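Local coordinates for trigger factor (Thermotoga maritima, PDB 2NSA), which probably acts as a chaperone keeping newly synthesised proteins open and as a peptidyl-prolyl isomerase, the present chain being its C-terminal chaperone domain, at residues A[52-57]-A[82-87]; A[111-116]-A[152-157]; A[115-120]-A[144-149]. One frame throughout, in Å; residues are numbered along the deposited sequence.

Interaction 1 (A[52-57]-A[82-87])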
loop_
_atom_site.group_PDB
_atom_site.type_symbol
_atom_site.label_atom_id
_atom_site.label_comp_id
_atom_site.label_asym_id
_atom_site.label_seq_id
_atom_site.Cartn_x
_atom_site.Cartn_y
_atom_site.Cartn_z
ATOM N N ILE A 52 18.302 4.313 -9.149
ATOM C CA ILE A 52 18.624 5.010 -7.907
ATOM C C ILE A 52 17.748 4.521 -6.755
ATOM O O ILE A 52 18.240 4.324 -5.637
ATOM C CB ILE A 52 18.455 6.541 -8.063
ATOM C CG1 ILE A 52 19.470 7.070 -9.085
ATOM C CG2 ILE A 52 18.680 7.236 -6.726
ATOM C CD1 ILE A 52 19.243 8.517 -9.472
ATOM N N LEU A 53 16.459 4.319 -7.020
ATOM C CA LEU A 53 15.547 3.856 -5.977
ATOM C C LEU A 53 15.900 2.437 -5.539
ATOM O O LEU A 53 15.792 2.094 -4.359
ATOM C CB LEU A 53 14.093 3.920 -6.463
ATOM C CG LEU A 53 13.634 5.347 -6.777
ATOM C CD1 LEU A 53 12.168 5.338 -7.174
ATOM C CD2 LEU A 53 13.847 6.237 -5.556
ATOM N N VAL A 54 16.327 1.620 -6.495
ATOM C CA VAL A 54 16.717 0.248 -6.195
ATOM C C VAL A 54 17.938 0.284 -5.265
ATOM O O VAL A 54 17.998 -0.455 -4.283
ATOM C CB VAL A 54 17.037 -0.532 -7.498
ATOM C CG1 VAL A 54 17.719 -1.865 -7.174
ATOM C CG2 VAL A 54 15.750 -0.783 -8.271
ATOM N N ASN A 55 18.902 1.155 -5.552
ATOM C CA ASN A 55 20.090 1.244 -4.696
ATOM C C ASN A 55 19.743 1.644 -3.277
ATOM O O ASN A 55 20.277 1.089 -2.316
ATOM C CB ASN A 55 21.097 2.268 -5.211
ATOM C CG ASN A 55 21.633 1.925 -6.563
ATOM O OD1 ASN A 55 21.832 0.754 -6.887
ATOM N ND2 ASN A 55 21.894 2.948 -7.368
ATOM N N GLU A 56 18.858 2.623 -3.142
ATOM C CA GLU A 56 18.468 3.099 -1.827
ATOM C C GLU A 56 17.748 2.028 -1.020
ATOM O O GLU A 56 17.935 1.934 0.197
ATOM C CB GLU A 56 17.629 4.367 -1.984
ATOM C CG GLU A 56 18.389 5.428 -2.779
ATOM C CD GLU A 56 17.596 6.699 -3.019
ATOM O OE1 GLU A 56 16.415 6.603 -3.411
ATOM O OE2 GLU A 56 18.167 7.794 -2.831
ATOM N N ALA A 57 16.952 1.203 -1.698
ATOM C CA ALA A 57 16.224 0.118 -1.040
ATOM C C ALA A 57 17.226 -0.925 -0.555
ATOM O O ALA A 57 17.099 -1.464 0.548
ATOM C CB ALA A 57 15.240 -0.522 -2.009
ATOM N N GLU A 82 16.607 -6.508 -10.701
ATOM C CA GLU A 82 15.564 -6.462 -11.729
ATOM C C GLU A 82 14.183 -6.617 -11.095
ATOM O O GLU A 82 13.237 -5.908 -11.460
ATOM C CB GLU A 82 15.783 -7.568 -12.776
ATOM C CG GLU A 82 16.863 -7.260 -13.822
ATOM C CD GLU A 82 17.366 -8.500 -14.563
ATOM O OE1 GLU A 82 16.552 -9.399 -14.872
ATOM O OE2 GLU A 82 18.581 -8.571 -14.850
ATOM N N GLU A 83 14.062 -7.547 -10.153
ATOM C CA GLU A 83 12.783 -7.769 -9.485
ATOM C C GLU A 83 12.396 -6.574 -8.630
ATOM O O GLU A 83 11.246 -6.125 -8.646
ATOM C CB GLU A 83 12.829 -9.013 -8.599
ATOM C CG GLU A 83 11.558 -9.179 -7.778
ATOM C CD GLU A 83 11.370 -10.580 -7.251
ATOM O OE1 GLU A 83 11.550 -11.541 -8.032
ATOM O OE2 GLU A 83 11.028 -10.719 -6.058
ATOM N N LEU A 84 13.364 -6.069 -7.875
ATOM C CA LEU A 84 13.129 -4.933 -7.002
ATOM C C LEU A 84 12.726 -3.705 -7.809
ATOM O O LEU A 84 11.897 -2.904 -7.364
ATOM C CB LEU A 84 14.384 -4.641 -6.174
ATOM C CG LEU A 84 14.291 -3.590 -5.068
ATOM C CD1 LEU A 84 13.089 -3.868 -4.178
ATOM C CD2 LEU A 84 15.581 -3.604 -4.253
ATOM N N LYS A 85 13.298 -3.555 -9.001
ATOM C CA LYS A 85 12.960 -2.405 -9.833
ATOM C C LYS A 85 11.492 -2.470 -10.231
ATOM O O LYS A 85 10.783 -1.461 -10.198
ATOM C CB LYS A 85 13.826 -2.360 -11.096
ATOM C CG LYS A 85 13.570 -1.113 -11.942
ATOM C CD LYS A 85 14.330 -1.136 -13.266
ATOM C CE LYS A 85 15.840 -1.112 -13.065
ATOM N NZ LYS A 85 16.523 -1.091 -14.395
ATOM N N GLU A 86 11.030 -3.657 -10.608
ATOM C CA GLU A 86 9.639 -3.798 -11.017
ATOM C C GLU A 86 8.704 -3.583 -9.829
ATOM O O GLU A 86 7.629 -2.997 -9.980
ATOM C CB GLU A 86 9.401 -5.173 -11.650
ATOM C CG GLU A 86 8.765 -5.105 -13.042
ATOM C CD GLU A 86 9.563 -4.246 -14.026
ATOM O OE1 GLU A 86 10.765 -4.520 -14.236
ATOM O OE2 GLU A 86 8.986 -3.297 -14.594
ATOM N N ARG A 87 9.113 -4.049 -8.651
ATOM C CA ARG A 87 8.304 -3.880 -7.443
ATOM C C ARG A 87 8.197 -2.401 -7.094
ATOM O O ARG A 87 7.130 -1.918 -6.706
ATOM C CB ARG A 87 8.923 -4.634 -6.263
ATOM C CG ARG A 87 8.851 -6.151 -6.392
ATOM C CD ARG A 87 9.197 -6.830 -5.075
ATOM N NE ARG A 87 9.052 -8.285 -5.141
ATOM C CZ ARG A 87 9.112 -9.088 -4.082
ATOM N NH1 ARG A 87 9.313 -8.580 -2.874
ATOM N NH2 ARG A 87 8.965 -10.399 -4.230
#
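Val54 and Lys85 mark the place where the backbones of segments 52-57 and 82-87 come nearest, their CA atoms 5.9 Å apart, and there the two helical segments cross steeply, with 108° between their N-to-C directions and 9.3 Å between their axes. A crossing so far from parallel makes for a compact patch rather than a long seam, and four residues fill it. Val54 does the most, using its two methyl groups in different directions. With chi1 at 168°, CG1 lies anti to the backbone N and CG2 beside that nitrogen; CG2 then rests on the backbone of the other helix, 3.6 Å from Lys85 CA, while CG1 meets Leu84 CD2 at 4.0 Å. A branched residue suits this place because one short side chain can serve two partners. The side chains of Val54 and Leu84 run antiparallel alongside each other where they meet, and Leu84 presents a single methyl, CD2, to the other helix. That methyl lies 3.8 Å from Ala57 CB and also approaches the carbonyl oxygen of Val54. Alanine, with only a methyl, leaves room for the leucine to come this close to the helix. Lys85 contributes its aliphatic root: its CB is 3.8 Å from Val54 CG2, whereas the rest of the chain leads the amine away from the apolar patch. Within the all-helical domain this crossing joins helix 47-64 to helix 77-105, and the apolar patch extends along both: Val54 also touches Ile88, Leu84 touches Ile58, Lys85 touches Leu50, and Leu53 packs on Ile88 and Ile92.

Interaction 2 (A[111-116]-A[152-157])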
loop_
_atom_site.group_PDB
_atom_site.type_symbol
_atom_site.label_atom_id
_atom_site.label_comp_id
_atom_site.label_asym_id
_atom_site.label_seq_id
_atom_site.Cartn_x
_atom_site.Cartn_y
_atom_site.Cartn_z
ATOM N N ASP A 111 -7.262 15.666 11.673
ATOM C CA ASP A 111 -6.480 15.479 12.892
ATOM C C ASP A 111 -7.136 14.508 13.855
ATOM O O ASP A 111 -6.460 13.789 14.591
ATOM C CB ASP A 111 -6.255 16.819 13.597
ATOM C CG ASP A 111 -5.447 17.781 12.761
ATOM O OD1 ASP A 111 -4.457 17.333 12.143
ATOM O OD2 ASP A 111 -5.792 18.983 12.729
ATOM N N GLU A 112 -8.460 14.496 13.846
ATOM C CA GLU A 112 -9.221 13.614 14.710
ATOM C C GLU A 112 -8.878 12.171 14.342
ATOM O O GLU A 112 -8.665 11.324 15.213
ATOM C CB GLU A 112 -10.713 13.884 14.514
ATOM C CG GLU A 112 -11.597 13.410 15.644
ATOM C CD GLU A 112 -11.606 11.909 15.781
ATOM O OE1 GLU A 112 -12.012 11.228 14.813
ATOM O OE2 GLU A 112 -11.205 11.410 16.856
ATOM N N GLU A 113 -8.813 11.898 13.044
ATOM C CA GLU A 113 -8.494 10.560 12.570
ATOM C C GLU A 113 -7.044 10.203 12.866
ATOM O O GLU A 113 -6.742 9.064 13.208
ATOM C CB GLU A 113 -8.765 10.456 11.071
ATOM C CG GLU A 113 -10.233 10.560 10.722
ATOM C CD GLU A 113 -10.474 10.519 9.238
ATOM O OE1 GLU A 113 -10.094 11.489 8.552
ATOM O OE2 GLU A 113 -11.037 9.512 8.754
ATOM N N LEU A 114 -6.154 11.181 12.730
ATOM C CA LEU A 114 -4.741 10.966 13.007
ATOM C C LEU A 114 -4.574 10.634 14.484
ATOM O O LEU A 114 -3.842 9.717 14.852
ATOM C CB LEU A 114 -3.929 12.221 12.666
ATOM C CG LEU A 114 -3.718 12.550 11.186
ATOM C CD1 LEU A 114 -3.029 13.906 11.049
ATOM C CD2 LEU A 114 -2.865 11.458 10.545
ATOM N N GLU A 115 -5.266 11.389 15.330
ATOM C CA GLU A 115 -5.197 11.177 16.767
ATOM C C GLU A 115 -5.699 9.793 17.160
ATOM O O GLU A 115 -5.071 9.111 17.966
ATOM C CB GLU A 115 -6.007 12.251 17.488
ATOM C CG GLU A 115 -5.310 13.594 17.552
ATOM C CD GLU A 115 -6.235 14.697 18.009
ATOM O OE1 GLU A 115 -7.080 14.429 18.890
ATOM O OE2 GLU A 115 -6.114 15.830 17.497
ATOM N N LYS A 116 -6.828 9.381 16.590
ATOM C CA LYS A 116 -7.395 8.066 16.885
ATOM C C LYS A 116 -6.444 6.947 16.481
ATOM O O LYS A 116 -6.260 5.974 17.214
ATOM C CB LYS A 116 -8.723 7.862 16.150
ATOM C CG LYS A 116 -9.918 8.585 16.749
ATOM C CD LYS A 116 -11.202 8.139 16.049
ATOM C CE LYS A 116 -12.447 8.739 16.682
ATOM N NZ LYS A 116 -13.689 8.247 16.016
ATOM N N LYS A 152 -5.063 5.515 2.429
ATOM C CA LYS A 152 -4.972 4.319 1.605
ATOM C C LYS A 152 -5.960 3.259 2.073
ATOM O O LYS A 152 -6.646 2.644 1.254
ATOM C CB LYS A 152 -3.541 3.784 1.664
ATOM C CG LYS A 152 -3.310 2.478 0.948
ATOM C CD LYS A 152 -1.824 2.150 0.984
ATOM C CE LYS A 152 -1.502 0.885 0.237
ATOM N NZ LYS A 152 -0.063 0.538 0.424
ATOM N N ARG A 153 -6.048 3.053 3.385
ATOM C CA ARG A 153 -6.980 2.062 3.912
ATOM C C ARG A 153 -8.419 2.431 3.569
ATOM O O ARG A 153 -9.212 1.566 3.195
ATOM C CB ARG A 153 -6.841 1.918 5.435
ATOM C CG ARG A 153 -7.798 0.890 6.036
ATOM C CD ARG A 153 -7.660 -0.480 5.366
ATOM N NE ARG A 153 -6.445 -1.194 5.749
ATOM C CZ ARG A 153 -6.219 -1.706 6.956
ATOM N NH1 ARG A 153 -7.128 -1.584 7.916
ATOM N NH2 ARG A 153 -5.084 -2.352 7.201
ATOM N N LYS A 154 -8.756 3.710 3.679
ATOM C CA LYS A 154 -10.113 4.137 3.373
ATOM C C LYS A 154 -10.434 3.954 1.893
ATOM O O LYS A 154 -11.522 3.503 1.542
ATOM C CB LYS A 154 -10.314 5.590 3.812
ATOM C CG LYS A 154 -10.288 5.715 5.329
ATOM C CD LYS A 154 -9.977 7.113 5.817
ATOM C CE LYS A 154 -11.046 8.090 5.415
ATOM N NZ LYS A 154 -10.872 9.386 6.126
ATOM N N VAL A 155 -9.485 4.282 1.024
ATOM C CA VAL A 155 -9.714 4.124 -0.403
ATOM C C VAL A 155 -9.884 2.648 -0.755
ATOM O O VAL A 155 -10.807 2.285 -1.487
ATOM C CB VAL A 155 -8.560 4.742 -1.229
ATOM C CG1 VAL A 155 -8.722 4.400 -2.710
ATOM C CG2 VAL A 155 -8.557 6.254 -1.045
ATOM N N LEU A 156 -9.014 1.790 -0.231
ATOM C CA LEU A 156 -9.133 0.364 -0.526
ATOM C C LEU A 156 -10.463 -0.205 -0.028
ATOM O O LEU A 156 -11.134 -0.944 -0.753
ATOM C CB LEU A 156 -7.977 -0.414 0.102
ATOM C CG LEU A 156 -6.599 -0.037 -0.451
ATOM C CD1 LEU A 156 -5.545 -0.760 0.374
ATOM C CD2 LEU A 156 -6.483 -0.399 -1.926
ATOM N N ASP A 157 -10.849 0.142 1.198
ATOM C CA ASP A 157 -12.106 -0.358 1.759
ATOM C C ASP A 157 -13.300 0.081 0.914
ATOM O O ASP A 157 -14.205 -0.712 0.650
ATOM C CB ASP A 157 -12.277 0.111 3.202
ATOM C CG ASP A 157 -11.382 -0.649 4.175
ATOM O OD1 ASP A 157 -10.716 -1.610 3.746
ATOM O OD2 ASP A 157 -11.355 -0.288 5.368
#
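A single salt bridge at the surface, Glu113 to Lys154, links the first turn of helix 111-125 to the later part of helix 140-160. The backbones are too far apart for packing here, 11.3 Å between the CA atoms of this pair, and two long charged side chains span the distance, approaching from opposite directions. Lys154 NZ donates to Glu113 OE2 over 2.6 Å, a short bond that uses the syn lone pair of the oxygen, on the side of OE1. The ammonium therefore leans toward the second oxygen as well, although Glu113 OE1 stays 3.3 Å from NZ. Glutamate suits the position since its chain, extended beyond CG, carries the carboxylate well out from the helix, and a negative group near a helix start is likely to be electrostatically welcome. On the other side, the bend of Lys154 at chi3 (64°) steers the amine toward its mate. The same NZ also bonds to the carbonyl oxygen of Ser108, so the lysine ties down the chain leading into helix 111-125 as well. Were Glu113 an alanine, the ammonium of Lys154 would probably lose its counter-charge here and keep the Ser108 carbonyl. Close by, Leu114 turns to the buried side and packs on Leu146 and Ile150, while Lys154 lies against Ile107 and Val155 packs on Leu101 and Ala102 of helix 77-105.

Interaction 3 (A[115-120]-A[144-149]); sequences EKEAEE and EELRWA. With SO4 (sulfate ion), chain C.
Leu146 reaches across to Glu117 and Ala118 in a helix-to-helix contact of the all-helical C-terminal domain of trigger factor, where helices 111-125 and 140-160 pack together with helix 129-138. Its CB is directed at the other helix, and chi1 of -174° sets CG anti to the backbone N, beside the carbonyl carbon. CG comes within 4.2 Å of Glu117 CB, and there the side chain forks. One methyl, CD1, presses on the aliphatic part of the glutamate, 3.3 Å from Glu117 CG, a short approach for two carbons. The other, CD2, lies beside the backbone, 4.1 Å from Ala118 N, and more loosely against Ala118 CB. Leucine fits because its fork straddles the two neighbours, and alanine because its small methyl lets the branch in close to the helix. Glu117 can line this apolar spot since only its CB and CG face the leucine; the chain bends at chi2 (68°) and turns the carboxylate off the leucine. Val136 covers both Ala118 and Leu146, and Leu121 also packs on the leucine, so apolar groups flank the fork. The next residue, Arg147, points to a bound sulfate, probably from the crystallisation liquor and also held by Arg143: its NH2 donates to sulfate O2 over 3.3 Å, with the oxygen at the guanidinium edge and an N-H...O angle of 143°.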
loop_
_atom_site.group_PDB
_atom_site.type_symbol
_atom_site.label_atom_id
_atom_site.label_comp_id
_atom_site.label_asym_id
_atom_site.label_seq_id
_atom_site.Cartn_x
_atom_site.Cartn_y
_atom_site.Cartn_z
ATOM N N GLU A 115 -5.266 11.389 15.330
ATOM C CA GLU A 115 -5.197 11.177 16.767
ATOM C C GLU A 115 -5.699 9.793 17.160
ATOM O O GLU A 115 -5.071 9.111 17.966
ATOM C CB GLU A 115 -6.007 12.251 17.488
ATOM C CG GLU A 115 -5.310 13.594 17.552
ATOM C CD GLU A 115 -6.235 14.697 18.009
ATOM O OE1 GLU A 115 -7.080 14.429 18.890
ATOM O OE2 GLU A 115 -6.114 15.830 17.497
ATOM N N LYS A 116 -6.828 9.381 16.590
ATOM C CA LYS A 116 -7.395 8.066 16.885
ATOM C C LYS A 116 -6.444 6.947 16.481
ATOM O O LYS A 116 -6.260 5.974 17.214
ATOM C CB LYS A 116 -8.723 7.862 16.150
ATOM C CG LYS A 116 -9.918 8.585 16.749
ATOM C CD LYS A 116 -11.202 8.139 16.049
ATOM C CE LYS A 116 -12.447 8.739 16.682
ATOM N NZ LYS A 116 -13.689 8.247 16.016
ATOM N N GLU A 117 -5.841 7.084 15.307
ATOM C CA GLU A 117 -4.924 6.064 14.830
ATOM C C GLU A 117 -3.688 5.991 15.719
ATOM O O GLU A 117 -3.188 4.909 16.015
ATOM C CB GLU A 117 -4.502 6.355 13.391
ATOM C CG GLU A 117 -4.011 5.126 12.668
ATOM C CD GLU A 117 -5.130 4.135 12.438
ATOM O OE1 GLU A 117 -6.016 4.428 11.610
ATOM O OE2 GLU A 117 -5.133 3.076 13.092
ATOM N N ALA A 118 -3.188 7.146 16.144
ATOM C CA ALA A 118 -2.017 7.160 17.003
ATOM C C ALA A 118 -2.342 6.439 18.307
ATOM O O ALA A 118 -1.508 5.722 18.846
ATOM C CB ALA A 118 -1.577 8.598 17.283
ATOM N N GLU A 119 -3.558 6.630 18.813
ATOM C CA GLU A 119 -3.965 5.976 20.054
ATOM C C GLU A 119 -3.953 4.460 19.891
ATOM O O GLU A 119 -3.510 3.732 20.782
ATOM C CB GLU A 119 -5.363 6.440 20.472
ATOM C CG GLU A 119 -5.485 7.944 20.660
ATOM C CD GLU A 119 -6.835 8.365 21.212
ATOM O OE1 GLU A 119 -7.865 7.830 20.754
ATOM O OE2 GLU A 119 -6.866 9.244 22.100
ATOM N N GLU A 120 -4.426 3.983 18.743
ATOM C CA GLU A 120 -4.468 2.549 18.486
ATOM C C GLU A 120 -3.083 1.953 18.274
ATOM O O GLU A 120 -2.845 0.796 18.612
ATOM C CB GLU A 120 -5.343 2.261 17.269
ATOM C CG GLU A 120 -6.739 2.830 17.399
ATOM C CD GLU A 120 -7.621 2.473 16.227
ATOM O OE1 GLU A 120 -7.252 2.811 15.080
ATOM O OE2 GLU A 120 -8.685 1.856 16.451
ATOM N N GLU A 144 2.971 12.355 8.117
ATOM C CA GLU A 144 2.655 12.106 6.707
ATOM C C GLU A 144 2.450 10.615 6.459
ATOM O O GLU A 144 1.583 10.224 5.674
ATOM C CB GLU A 144 3.770 12.627 5.794
ATOM C CG GLU A 144 3.895 14.137 5.796
ATOM C CD GLU A 144 5.063 14.644 4.969
ATOM O OE1 GLU A 144 6.000 13.858 4.712
ATOM O OE2 GLU A 144 5.045 15.836 4.595
ATOM N N GLU A 145 3.244 9.785 7.127
ATOM C CA GLU A 145 3.125 8.337 6.966
ATOM C C GLU A 145 1.793 7.839 7.525
ATOM O O GLU A 145 1.126 7.000 6.915
ATOM C CB GLU A 145 4.290 7.623 7.665
ATOM C CG GLU A 145 5.656 8.089 7.177
ATOM C CD GLU A 145 6.812 7.523 7.986
ATOM O OE1 GLU A 145 6.673 7.375 9.220
ATOM O OE2 GLU A 145 7.871 7.246 7.386
ATOM N N LEU A 146 1.394 8.364 8.677
ATOM C CA LEU A 146 0.135 7.945 9.280
ATOM C C LEU A 146 -1.036 8.392 8.411
ATOM O O LEU A 146 -1.959 7.620 8.152
ATOM C CB LEU A 146 -0.011 8.546 10.678
ATOM C CG LEU A 146 -1.223 8.054 11.467
ATOM C CD1 LEU A 146 -1.212 6.540 11.572
ATOM C CD2 LEU A 146 -1.200 8.693 12.851
ATOM N N ARG A 147 -0.993 9.648 7.973
ATOM C CA ARG A 147 -2.044 10.203 7.128
ATOM C C ARG A 147 -2.231 9.336 5.888
ATOM O O ARG A 147 -3.353 8.977 5.532
ATOM C CB ARG A 147 -1.685 11.632 6.704
ATOM C CG ARG A 147 -2.809 12.370 5.987
ATOM C CD ARG A 147 -2.347 13.741 5.499
ATOM N NE ARG A 147 -1.899 14.623 6.577
ATOM C CZ ARG A 147 -2.708 15.257 7.422
ATOM N NH1 ARG A 147 -4.024 15.112 7.323
ATOM N NH2 ARG A 147 -2.199 16.052 8.358
ATOM N N TRP A 148 -1.126 8.986 5.236
ATOM C CA TRP A 148 -1.203 8.161 4.039
ATOM C C TRP A 148 -1.760 6.781 4.350
ATOM O O TRP A 148 -2.591 6.259 3.607
ATOM C CB TRP A 148 0.170 8.016 3.392
ATOM C CG TRP A 148 0.161 7.051 2.246
ATOM C CD1 TRP A 148 0.690 5.794 2.229
ATOM C CD2 TRP A 148 -0.403 7.269 0.950
ATOM N NE1 TRP A 148 0.496 5.212 0.998
ATOM C CE2 TRP A 148 -0.171 6.097 0.192
ATOM C CE3 TRP A 148 -1.079 8.341 0.352
ATOM C CZ2 TRP A 148 -0.593 5.964 -1.135
ATOM C CZ3 TRP A 148 -1.498 8.211 -0.969
ATOM C CH2 TRP A 148 -1.250 7.026 -1.698
ATOM N N ALA A 149 -1.295 6.177 5.441
ATOM C CA ALA A 149 -1.784 4.851 5.816
ATOM C C ALA A 149 -3.298 4.863 5.976
ATOM O O ALA A 149 -3.990 3.960 5.504
ATOM C CB ALA A 149 -1.137 4.394 7.110
HETATM S S SO4 C . 1.071 19.057 7.804
HETATM O O1 SO4 C . 0.147 20.186 8.035
HETATM O O2 SO4 C . 0.526 17.840 8.439
HETATM O O3 SO4 C . 2.389 19.372 8.387
HETATM O O4 SO4 C . 1.219 18.831 6.351
#

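In the fold
Interactions 2 and 3 join the same pair of helices, 111-125 and 140-160, with centres only 7 Å apart, and Leu114 connects them by touching Leu146 and Arg147. They divide the work by depth: interaction 3 is buried and made of aliphatic carbons, whereas interaction 2 lies at the surface and depends on one charged pair. Interaction 1, between helices 47-64 and 77-105, is partly buried and likewise apolar, but its centre is 29 Å from that of interaction 2 and 27 Å from that of interaction 3. Helix 77-105 spans the separation, since its later residues pack against helix 140-160, where they meet Trp148.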